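Local coordinates for DNA polymerase beta (Leishmania infantum, PDB 4P4M), which is a family X DNA polymerase that adds deoxynucleotides to DNA with magnesium and probably serves in base excision repair, at residues A[154-157]-A[158-161]; A[224-227]-A[228-232]; A[173-176]-A[177-181]. All blocks are in the same frame, centred on the assembly; numbering follows the deposited sequence. Where two conformers were deposited one is given.

Contact 1: residues A[154-157]-A[158-161]; sequences KIPM and QESV
The CG2 methyl of Ile155 rests against the first turn of the helix that follows. It reaches Ser160 OG at 3.6 Å and touches Glu159 CB. The first torsion of Ile155 (chi1 -47°) puts CG1 beside the backbone N and CG2 opposite it, which leaves CG2 as the branch that meets the helix. Ile155 and Glu159 cross at about a right angle. Pro156 and Gln158 instead lie side by side and point the same way. The Gln158 chain bends at chi2 (86°) and lays its amide end alongside the proline ring, with NE2 in van der Waals contact 4.1 Å from Pro156 CG. Pro156 is the N-cap residue. Its O accepts two backbone N-H groups: Glu159 N at 2.9 Å, from above the carbonyl plane, and Ser160 N at 3.3 Å, in that plane. A water donates to Ile155 O (2.8 Å) and also bonds Ser160 OG (2.7 Å). The Glu159 chain is extended, and its OE1 has both a salt bridge with Arg270 and a hydrogen bond with His163. Ile155 also packs on Val197. The helix start is thus held by backbone and water bonds, while Ile155 gives it an apolar contact with the strand that carries the magnesium ligand Asp196.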
ATOM      1  N   LYS A 154      11.760  -0.480  12.678  1.00 22.88           N
ATOM      2  CA  LYS A 154      10.538   0.316  12.621  0.60 24.55           C
ATOM      3  C   LYS A 154      10.839   1.805  12.455  1.00 24.93           C
ATOM      4  O   LYS A 154      11.902   2.282  12.840  1.00 26.67           O
ATOM      5  CB  LYS A 154       9.633   0.045  13.832  0.60 31.13           C
ATOM      6  CG  LYS A 154      10.341  -0.061  15.182  0.60 37.29           C
ATOM      7  CD  LYS A 154       9.426  -0.727  16.216  0.60 38.21           C
ATOM      8  CE  LYS A 154      10.086  -0.880  17.579  0.60 36.39           C
ATOM      9  NZ  LYS A 154      10.275   0.417  18.282  0.60 39.01           N
ATOM     10  N   ILE A 155       9.896   2.526  11.849  1.00 23.07           N
ATOM     11  CA  ILE A 155      10.031   3.964  11.602  1.00 17.11           C
ATOM     12  C   ILE A 155       9.390   4.768  12.747  1.00 22.24           C
ATOM     13  O   ILE A 155       8.192   4.634  12.991  1.00 20.48           O
ATOM     14  CB  ILE A 155       9.290   4.370  10.301  1.00 19.47           C
ATOM     15  CG1 ILE A 155       9.625   3.406   9.144  1.00 19.79           C
ATOM     16  CG2 ILE A 155       9.607   5.827   9.937  1.00 21.78           C
ATOM     17  CD1 ILE A 155       8.822   3.676   7.861  1.00 16.76           C
ATOM     18  N   PRO A 156      10.173   5.619  13.435  1.00 25.28           N
ATOM     19  CA  PRO A 156       9.592   6.476  14.477  1.00 22.53           C
ATOM     20  C   PRO A 156       8.663   7.517  13.855  1.00 22.81           C
ATOM     21  O   PRO A 156       8.938   7.998  12.752  1.00 22.96           O
ATOM     22  CB  PRO A 156      10.810   7.192  15.085  1.00 26.53           C
ATOM     23  CG  PRO A 156      12.019   6.520  14.518  1.00 32.85           C
ATOM     24  CD  PRO A 156      11.598   5.906  13.212  1.00 24.05           C
ATOM     25  N   MET A 157       7.593   7.872  14.564  1.00 25.04           N
ATOM     26  CA  MET A 157       6.632   8.856  14.067  0.50 26.03           C
ATOM     27  C   MET A 157       7.305  10.124  13.540  1.00 23.95           C
ATOM     28  O   MET A 157       6.922  10.641  12.488  1.00 24.35           O
ATOM     29  CB  MET A 157       5.593   9.210  15.146  0.50 37.43           C
ATOM     30  CG  MET A 157       4.649  10.350  14.752  0.50 48.61           C
ATOM     31  SD  MET A 157       3.358  10.711  15.969  0.50 32.07           S
ATOM     32  CE  MET A 157       2.299   9.282  15.795  0.50 24.20           C
ATOM     33  N   GLN A 158       8.310  10.628  14.255  1.00 25.19           N
ATOM     34  CA  GLN A 158       8.986  11.853  13.819  1.00 31.11           C
ATOM     35  C   GLN A 158       9.557  11.739  12.403  1.00 28.55           C
ATOM     36  O   GLN A 158       9.542  12.708  11.644  1.00 25.71           O
ATOM     37  CB  GLN A 158      10.085  12.293  14.807  1.00 35.49           C
ATOM     38  CG  GLN A 158      11.208  11.275  15.029  1.00 64.96           C
ATOM     39  CD  GLN A 158      12.345  11.370  14.004  1.00 70.54           C
ATOM     40  OE1 GLN A 158      12.447  12.341  13.247  1.00 75.11           O
ATOM     41  NE2 GLN A 158      13.209  10.356  13.987  1.00 46.21           N
ATOM     42  N   GLU A 159      10.063  10.563  12.042  1.00 23.49           N
ATOM     43  CA  GLU A 159      10.589  10.392  10.689  1.00 22.14           C
ATOM     44  C   GLU A 159       9.469  10.273   9.641  1.00 18.53           C
ATOM     45  O   GLU A 159       9.608  10.778   8.523  1.00 21.72           O
ATOM     46  CB  GLU A 159      11.561   9.208  10.590  1.00 23.68           C
ATOM     47  CG  GLU A 159      12.333   9.199   9.266  1.00 23.19           C
ATOM     48  CD  GLU A 159      13.209   7.969   9.085  1.00 25.32           C
ATOM     49  OE1 GLU A 159      13.175   7.371   7.985  1.00 20.54           O
ATOM     50  OE2 GLU A 159      13.937   7.602  10.037  1.00 19.72           O
ATOM     51  N   SER A 160       8.367   9.614   9.987  1.00 20.19           N
ATOM     52  CA  SER A 160       7.217   9.564   9.080  1.00 21.58           C
ATOM     53  C   SER A 160       6.694  10.959   8.733  1.00 25.38           C
ATOM     54  O   SER A 160       6.274  11.204   7.589  1.00 21.12           O
ATOM     55  CB  SER A 160       6.086   8.690   9.650  1.00 22.56           C
ATOM     56  OG  SER A 160       6.342   7.305   9.416  1.00 23.28           O
ATOM     57  N   VAL A 161       6.695  11.868   9.711  1.00 22.57           N
ATOM     58  CA  VAL A 161       6.354  13.270   9.435  1.00 23.57           C
ATOM     59  C   VAL A 161       7.255  13.844   8.332  1.00 21.50           C
ATOM     60  O   VAL A 161       6.780  14.559   7.430  1.00 22.27           O
ATOM     61  CB  VAL A 161       6.452  14.170  10.699  1.00 29.31           C
ATOM     62  CG1 VAL A 161       6.276  15.641  10.327  1.00 30.34           C
ATOM     63  CG2 VAL A 161       5.410  13.765  11.738  1.00 25.27           C
TER
HETATM   64  O   HOH W   1       6.254   6.303  11.882  1.00 21.39           O

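Contact 2: residues A[224-227]-A[228-232]; sequences VEFL and ESLKY
Val224 O and Glu225 O accept the amides of Glu228 and Ser229 in the last turn of helix 219-229, and the chain then leaves the helix at Lys231 with positive phi. Phe226 O takes two donors. One is Leu230 N at 3.2 Å. The other is the Ser229 hydroxyl, with OG 2.7 Å from Phe226 O. Ser229 OG sits between its own backbone N and carbonyl carbon (chi1 71°), which turns the hydroxyl back onto the carbonyl oxygen of Phe226, one turn earlier. The Phe226 and Leu230 side chains cross obliquely and meet through one methyl: Phe226 CE2 lies 3.7 Å from Leu230 CD1. The helix closes in a Schellman motif. Tyr232 N bonds Leu227 O at 3.1 Å, nearly in line with the carbonyl, and Lys231 N bonds Glu228 O at 3.0 Å. This ending brings Leu227 and Tyr232 side by side, pointing the same way, with CD2 of Leu227 4.2 Å from CD2 of Tyr232. The extended Glu228 chain lies back along the helix, across Val224. Its CG stands 3.3 Å from Val224 O, and its OE2 lies 3.5 Å from Val224 CG1. In the palm, Leu227 also packs on Leu167 of helix 157-175 and on Leu233 of the next strand. The Tyr232 ring stacks with Tyr166, and its OH is hydrogen-bonded to His163 ND1.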
ATOM      1  N   VAL A 224       7.221   8.489  -9.759  1.00 16.40           N
ATOM      2  CA  VAL A 224       8.283   7.557  -9.366  1.00 17.52           C
ATOM      3  C   VAL A 224       9.632   7.917 -10.005  1.00 17.79           C
ATOM      4  O   VAL A 224      10.658   7.956  -9.318  1.00 17.33           O
ATOM      5  CB  VAL A 224       7.886   6.088  -9.679  1.00 18.97           C
ATOM      6  CG1 VAL A 224       9.097   5.154  -9.553  1.00 17.70           C
ATOM      7  CG2 VAL A 224       6.760   5.649  -8.729  1.00 20.07           C
ATOM      8  N   GLU A 225       9.632   8.205 -11.306  1.00 17.61           N
ATOM      9  CA  GLU A 225      10.878   8.596 -11.992  1.00 20.49           C
ATOM     10  C   GLU A 225      11.503   9.844 -11.366  1.00 23.64           C
ATOM     11  O   GLU A 225      12.732   9.938 -11.224  1.00 19.85           O
ATOM     12  CB  GLU A 225      10.625   8.858 -13.482  1.00 24.24           C
ATOM     13  CG  GLU A 225      10.297   7.613 -14.283  1.00 40.95           C
ATOM     14  CD  GLU A 225       9.861   7.934 -15.706  1.00 66.90           C
ATOM     15  OE1 GLU A 225       9.472   9.095 -15.973  1.00 61.38           O
ATOM     16  OE2 GLU A 225       9.902   7.022 -16.557  1.00 80.77           O
ATOM     17  N   PHE A 226      10.657  10.805 -10.997  1.00 20.51           N
ATOM     18  CA  PHE A 226      11.134  12.039 -10.364  1.00 21.75           C
ATOM     19  C   PHE A 226      11.826  11.728  -9.025  1.00 20.30           C
ATOM     20  O   PHE A 226      12.936  12.213  -8.763  1.00 19.07           O
ATOM     21  CB  PHE A 226       9.968  13.029 -10.181  1.00 19.85           C
ATOM     22  CG  PHE A 226      10.396  14.410  -9.735  1.00 18.57           C
ATOM     23  CD1 PHE A 226      11.058  15.262 -10.612  1.00 21.02           C
ATOM     24  CD2 PHE A 226      10.115  14.863  -8.452  1.00 18.95           C
ATOM     25  CE1 PHE A 226      11.460  16.525 -10.205  1.00 25.52           C
ATOM     26  CE2 PHE A 226      10.501  16.128  -8.042  1.00 21.03           C
ATOM     27  CZ  PHE A 226      11.172  16.959  -8.922  1.00 23.62           C
ATOM     28  N   LEU A 227      11.177  10.916  -8.188  1.00 18.56           N
ATOM     29  CA  LEU A 227      11.752  10.514  -6.896  1.00 16.45           C
ATOM     30  C   LEU A 227      13.041   9.703  -7.064  1.00 18.71           C
ATOM     31  O   LEU A 227      13.939   9.774  -6.228  1.00 19.28           O
ATOM     32  CB  LEU A 227      10.735   9.718  -6.071  1.00 17.49           C
ATOM     33  CG  LEU A 227       9.460  10.471  -5.661  1.00 19.40           C
ATOM     34  CD1 LEU A 227       8.455   9.510  -5.030  1.00 17.04           C
ATOM     35  CD2 LEU A 227       9.785  11.616  -4.690  1.00 18.63           C
ATOM     36  N   GLU A 228      13.127   8.927  -8.135  1.00 17.02           N
ATOM     37  CA  GLU A 228      14.363   8.190  -8.423  1.00 18.20           C
ATOM     38  C   GLU A 228      15.515   9.133  -8.817  1.00 25.27           C
ATOM     39  O   GLU A 228      16.662   8.923  -8.406  1.00 21.62           O
ATOM     40  CB  GLU A 228      14.106   7.118  -9.496  1.00 22.08           C
ATOM     41  CG  GLU A 228      13.278   5.940  -8.953  1.00 19.78           C
ATOM     42  CD  GLU A 228      12.762   5.005 -10.031  1.00 29.84           C
ATOM     43  OE1 GLU A 228      12.763   5.391 -11.221  1.00 27.35           O
ATOM     44  OE2 GLU A 228      12.333   3.886  -9.679  1.00 26.69           O
ATOM     45  N   SER A 229      15.209  10.174  -9.592  1.00 21.61           N
ATOM     46  CA  SER A 229      16.246  11.132 -10.012  1.00 20.40           C
ATOM     47  C   SER A 229      16.809  11.909  -8.820  1.00 23.37           C
ATOM     48  O   SER A 229      17.962  12.353  -8.842  1.00 25.76           O
ATOM     49  CB  SER A 229      15.724  12.098 -11.093  1.00 23.48           C
ATOM     50  OG  SER A 229      14.785  13.029 -10.572  1.00 24.75           O
ATOM     51  N   LEU A 230      16.000  12.047  -7.773  1.00 19.48           N
ATOM     52  CA  LEU A 230      16.421  12.719  -6.540  1.00 22.21           C
ATOM     53  C   LEU A 230      17.157  11.781  -5.577  1.00 25.16           C
ATOM     54  O   LEU A 230      17.632  12.211  -4.526  1.00 22.71           O
ATOM     55  CB  LEU A 230      15.203  13.312  -5.825  1.00 19.53           C
ATOM     56  CG  LEU A 230      14.584  14.533  -6.505  1.00 20.64           C
ATOM     57  CD1 LEU A 230      13.188  14.809  -5.947  1.00 22.79           C
ATOM     58  CD2 LEU A 230      15.495  15.736  -6.344  1.00 24.92           C
ATOM     59  N   LYS A 231      17.247  10.505  -5.944  1.00 23.92           N
ATOM     60  CA  LYS A 231      17.867   9.474  -5.108  1.00 21.28           C
ATOM     61  C   LYS A 231      17.098   9.199  -3.805  1.00 23.20           C
ATOM     62  O   LYS A 231      17.665   8.668  -2.838  1.00 23.80           O
ATOM     63  CB  LYS A 231      19.336   9.797  -4.803  1.00 19.93           C
ATOM     64  CG  LYS A 231      20.179  10.121  -6.034  1.00 29.72           C
ATOM     65  CD  LYS A 231      20.121   9.010  -7.056  1.00 43.05           C
ATOM     66  CE  LYS A 231      20.883   9.394  -8.322  1.00 69.57           C
ATOM     67  NZ  LYS A 231      20.836   8.323  -9.360  1.00 73.55           N
ATOM     68  N   TYR A 232      15.819   9.562  -3.781  1.00 19.12           N
ATOM     69  CA  TYR A 232      14.943   9.166  -2.668  1.00 18.36           C
ATOM     70  C   TYR A 232      14.540   7.701  -2.851  1.00 19.09           C
ATOM     71  O   TYR A 232      14.856   6.862  -2.007  1.00 20.75           O
ATOM     72  CB  TYR A 232      13.706  10.073  -2.592  1.00 19.27           C
ATOM     73  CG  TYR A 232      12.672   9.645  -1.553  1.00 17.60           C
ATOM     74  CD1 TYR A 232      12.850   9.930  -0.201  1.00 17.61           C
ATOM     75  CD2 TYR A 232      11.515   8.976  -1.935  1.00 17.74           C
ATOM     76  CE1 TYR A 232      11.886   9.544   0.769  1.00 19.75           C
ATOM     77  CE2 TYR A 232      10.553   8.574  -0.983  1.00 20.17           C
ATOM     78  CZ  TYR A 232      10.744   8.865   0.357  1.00 19.71           C
ATOM     79  OH  TYR A 232       9.782   8.478   1.272  1.00 18.83           O
TER

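Contact 3: residues A[173-176]-A[177-181]; sequences EVLG and KDFSI
Leu175 packs against the ring of Phe179 where the chain turns from helix to strand. Two parts of the leucine do the touching. Its CB comes to 3.9 Å from Phe179 CD1. Its CD1 lies over one face of the ring, 4.1 Å above the plane and displaced toward the rim. The two side chains cross obliquely. In Leu175, CG stands opposite the carbonyl carbon and beside the backbone N (chi1 -53°), and from there CD1 reaches the ring.

The backbone holds that turn. Phe179 N bonds Gly176 O at 3.3 Å. The N-H points almost straight at the oxygen (167°), though it comes from above the carbonyl plane. This bond closes a type I beta turn from Gly176 to Phe179. Gly176 has positive phi, and at its backbone angles a CB would be pressed against the preceding carbonyl oxygen. Glycine therefore suits this position, the first to leave helical angles.

Two waters complete the polar shell. One donates to Leu175 O (2.8 Å) and accepts from Asp178 N (2.9 Å), so it joins Leu175 to the turn. The other donates to both Gly176 O (3.0 Å) and Phe179 O (2.7 Å).

Farther out, Val219 of helix 219-229 touches both Leu175 and Phe179. Cys171, one turn back in helix 157-175, touches Phe179. Asp178 and Ser180 form backbone hydrogen bonds with Thr204 and Ser202, which fix the outgoing chain beside strand 193-203. Leu201 of that strand touches Leu175 and Ile181. This is a helix-to-strand connection in the palm of a family X polymerase, a domain with the nucleotidyltransferase fold. Helix 157-175 leads through the tight turn into strand 179-183 of its mixed sheet.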
ATOM      1  N   GLU A 173       6.005  19.888  -6.780  1.00 23.86           N
ATOM      2  CA  GLU A 173       7.048  20.306  -7.719  0.50 25.47           C
ATOM      3  C   GLU A 173       6.876  19.706  -9.106  1.00 25.38           C
ATOM      4  O   GLU A 173       6.959  20.414 -10.109  1.00 26.08           O
ATOM      5  CB  GLU A 173       8.444  19.952  -7.192  0.50 22.80           C
ATOM      6  CG  GLU A 173       8.965  20.895  -6.141  0.50 25.37           C
ATOM      7  CD  GLU A 173      10.416  20.621  -5.781  0.50 29.05           C
ATOM      8  OE1 GLU A 173      10.993  19.634  -6.293  0.50 26.08           O
ATOM      9  OE2 GLU A 173      10.981  21.403  -4.988  0.50 28.41           O
ATOM     10  N   VAL A 174       6.628  18.398  -9.171  1.00 19.54           N
ATOM     11  CA  VAL A 174       6.602  17.717 -10.469  1.00 23.54           C
ATOM     12  C   VAL A 174       5.191  17.490 -11.042  1.00 27.20           C
ATOM     13  O   VAL A 174       5.020  17.460 -12.267  1.00 23.39           O
ATOM     14  CB  VAL A 174       7.423  16.391 -10.441  1.00 19.51           C
ATOM     15  CG1 VAL A 174       6.659  15.284  -9.706  1.00 17.77           C
ATOM     16  CG2 VAL A 174       7.782  15.946 -11.859  1.00 24.95           C
ATOM     17  N   LEU A 175       4.187  17.361 -10.172  1.00 22.97           N
ATOM     18  CA  LEU A 175       2.803  17.141 -10.634  1.00 23.37           C
ATOM     19  C   LEU A 175       1.895  18.372 -10.545  1.00 27.28           C
ATOM     20  O   LEU A 175       0.880  18.450 -11.250  1.00 25.11           O
ATOM     21  CB  LEU A 175       2.145  15.964  -9.896  1.00 20.27           C
ATOM     22  CG  LEU A 175       2.892  14.629  -9.888  1.00 21.18           C
ATOM     23  CD1 LEU A 175       2.081  13.564  -9.150  1.00 19.68           C
ATOM     24  CD2 LEU A 175       3.212  14.167 -11.312  1.00 21.39           C
ATOM     25  N   GLY A 176       2.235  19.318  -9.671  1.00 24.39           N
ATOM     26  CA  GLY A 176       1.477  20.562  -9.565  1.00 23.71           C
ATOM     27  C   GLY A 176       0.252  20.497  -8.665  1.00 23.15           C
ATOM     28  O   GLY A 176      -0.013  19.477  -8.034  1.00 20.48           O
ATOM     29  N   LYS A 177      -0.522  21.583  -8.634  1.00 21.53           N
ATOM     30  CA  LYS A 177      -1.605  21.740  -7.662  1.00 22.20           C
ATOM     31  C   LYS A 177      -2.800  20.813  -7.887  1.00 23.50           C
ATOM     32  O   LYS A 177      -3.648  20.691  -7.008  1.00 23.40           O
ATOM     33  CB  LYS A 177      -2.087  23.200  -7.639  1.00 27.28           C
ATOM     34  CG  LYS A 177      -2.735  23.628  -8.941  1.00 31.58           C
ATOM     35  CD  LYS A 177      -3.382  24.999  -8.837  1.00 48.91           C
ATOM     36  CE  LYS A 177      -4.116  25.338 -10.124  1.00 60.68           C
ATOM     37  NZ  LYS A 177      -5.019  26.507  -9.959  1.00 76.81           N
ATOM     38  N   ASP A 178      -2.893  20.172  -9.055  1.00 22.98           N
ATOM     39  CA  ASP A 178      -4.023  19.253  -9.301  1.00 24.32           C
ATOM     40  C   ASP A 178      -3.936  17.968  -8.471  1.00 22.16           C
ATOM     41  O   ASP A 178      -4.912  17.218  -8.387  1.00 18.64           O
ATOM     42  CB  ASP A 178      -4.127  18.849 -10.782  1.00 20.71           C
ATOM     43  CG  ASP A 178      -4.651  19.961 -11.670  1.00 32.85           C
ATOM     44  OD1 ASP A 178      -5.253  20.919 -11.151  1.00 30.94           O
ATOM     45  OD2 ASP A 178      -4.463  19.857 -12.901  1.00 34.26           O
ATOM     46  N   PHE A 179      -2.768  17.699  -7.887  1.00 21.44           N
ATOM     47  CA  PHE A 179      -2.540  16.449  -7.162  1.00 18.84           C
ATOM     48  C   PHE A 179      -2.265  16.653  -5.670  1.00 22.54           C
ATOM     49  O   PHE A 179      -1.854  17.729  -5.247  1.00 22.23           O
ATOM     50  CB  PHE A 179      -1.389  15.654  -7.808  1.00 17.16           C
ATOM     51  CG  PHE A 179      -1.788  14.938  -9.071  1.00 19.52           C
ATOM     52  CD1 PHE A 179      -1.684  15.560 -10.303  1.00 22.83           C
ATOM     53  CD2 PHE A 179      -2.279  13.638  -9.019  1.00 22.71           C
ATOM     54  CE1 PHE A 179      -2.059  14.901 -11.464  1.00 21.41           C
ATOM     55  CE2 PHE A 179      -2.648  12.972 -10.177  1.00 22.77           C
ATOM     56  CZ  PHE A 179      -2.539  13.603 -11.397  1.00 22.57           C
ATOM     57  N   SER A 180      -2.506  15.617  -4.871  1.00 18.53           N
ATOM     58  CA  SER A 180      -2.137  15.671  -3.460  1.00 20.06           C
ATOM     59  C   SER A 180      -1.623  14.322  -2.944  1.00 22.97           C
ATOM     60  O   SER A 180      -1.880  13.273  -3.548  1.00 16.49           O
ATOM     61  CB  SER A 180      -3.327  16.138  -2.622  1.00 27.06           C
ATOM     62  OG  SER A 180      -4.353  15.172  -2.658  1.00 31.33           O
ATOM     63  N   ILE A 181      -0.901  14.374  -1.824  1.00 19.73           N
ATOM     64  CA  ILE A 181      -0.396  13.186  -1.127  1.00 18.42           C
ATOM     65  C   ILE A 181      -0.945  13.136   0.299  1.00 20.82           C
ATOM     66  O   ILE A 181      -0.939  14.153   1.013  1.00 21.30           O
ATOM     67  CB  ILE A 181       1.158  13.193  -1.038  1.00 23.39           C
ATOM     68  CG1 ILE A 181       1.795  12.959  -2.406  1.00 22.76           C
ATOM     69  CG2 ILE A 181       1.640  12.129  -0.038  1.00 26.67           C
ATOM     70  CD1 ILE A 181       1.801  11.491  -2.853  1.00 25.55           C
TER
HETATM   71  O   HOH W   2      -1.324  20.099 -11.460  1.00 24.56           O
HETATM   72  O   HOH W   3       0.656  18.726  -5.177  1.00 31.95           O

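All three contacts lie in the palm, in the chain order contact 1, contact 3, contact 2. Contacts 1 and 3 mark the two ends of helix 157-175, with centres 23 Å apart. Both also reach the mixed sheet, whose strand 193-203 carries the magnesium ligands Asp196 and Asp198. Contact 2 closes helix 219-229, which packs beside helix 157-175. Its centre is 15 Å from that of contact 3, and they touch where Phe226 CD1 meets Val174 CG2 at 3.6 Å. Contacts 1 and 2 do not touch, but His163 is hydrogen-bonded to Glu159 and to Tyr232. Helix 157-175 thus runs from near the metal site to a surface turn away from it.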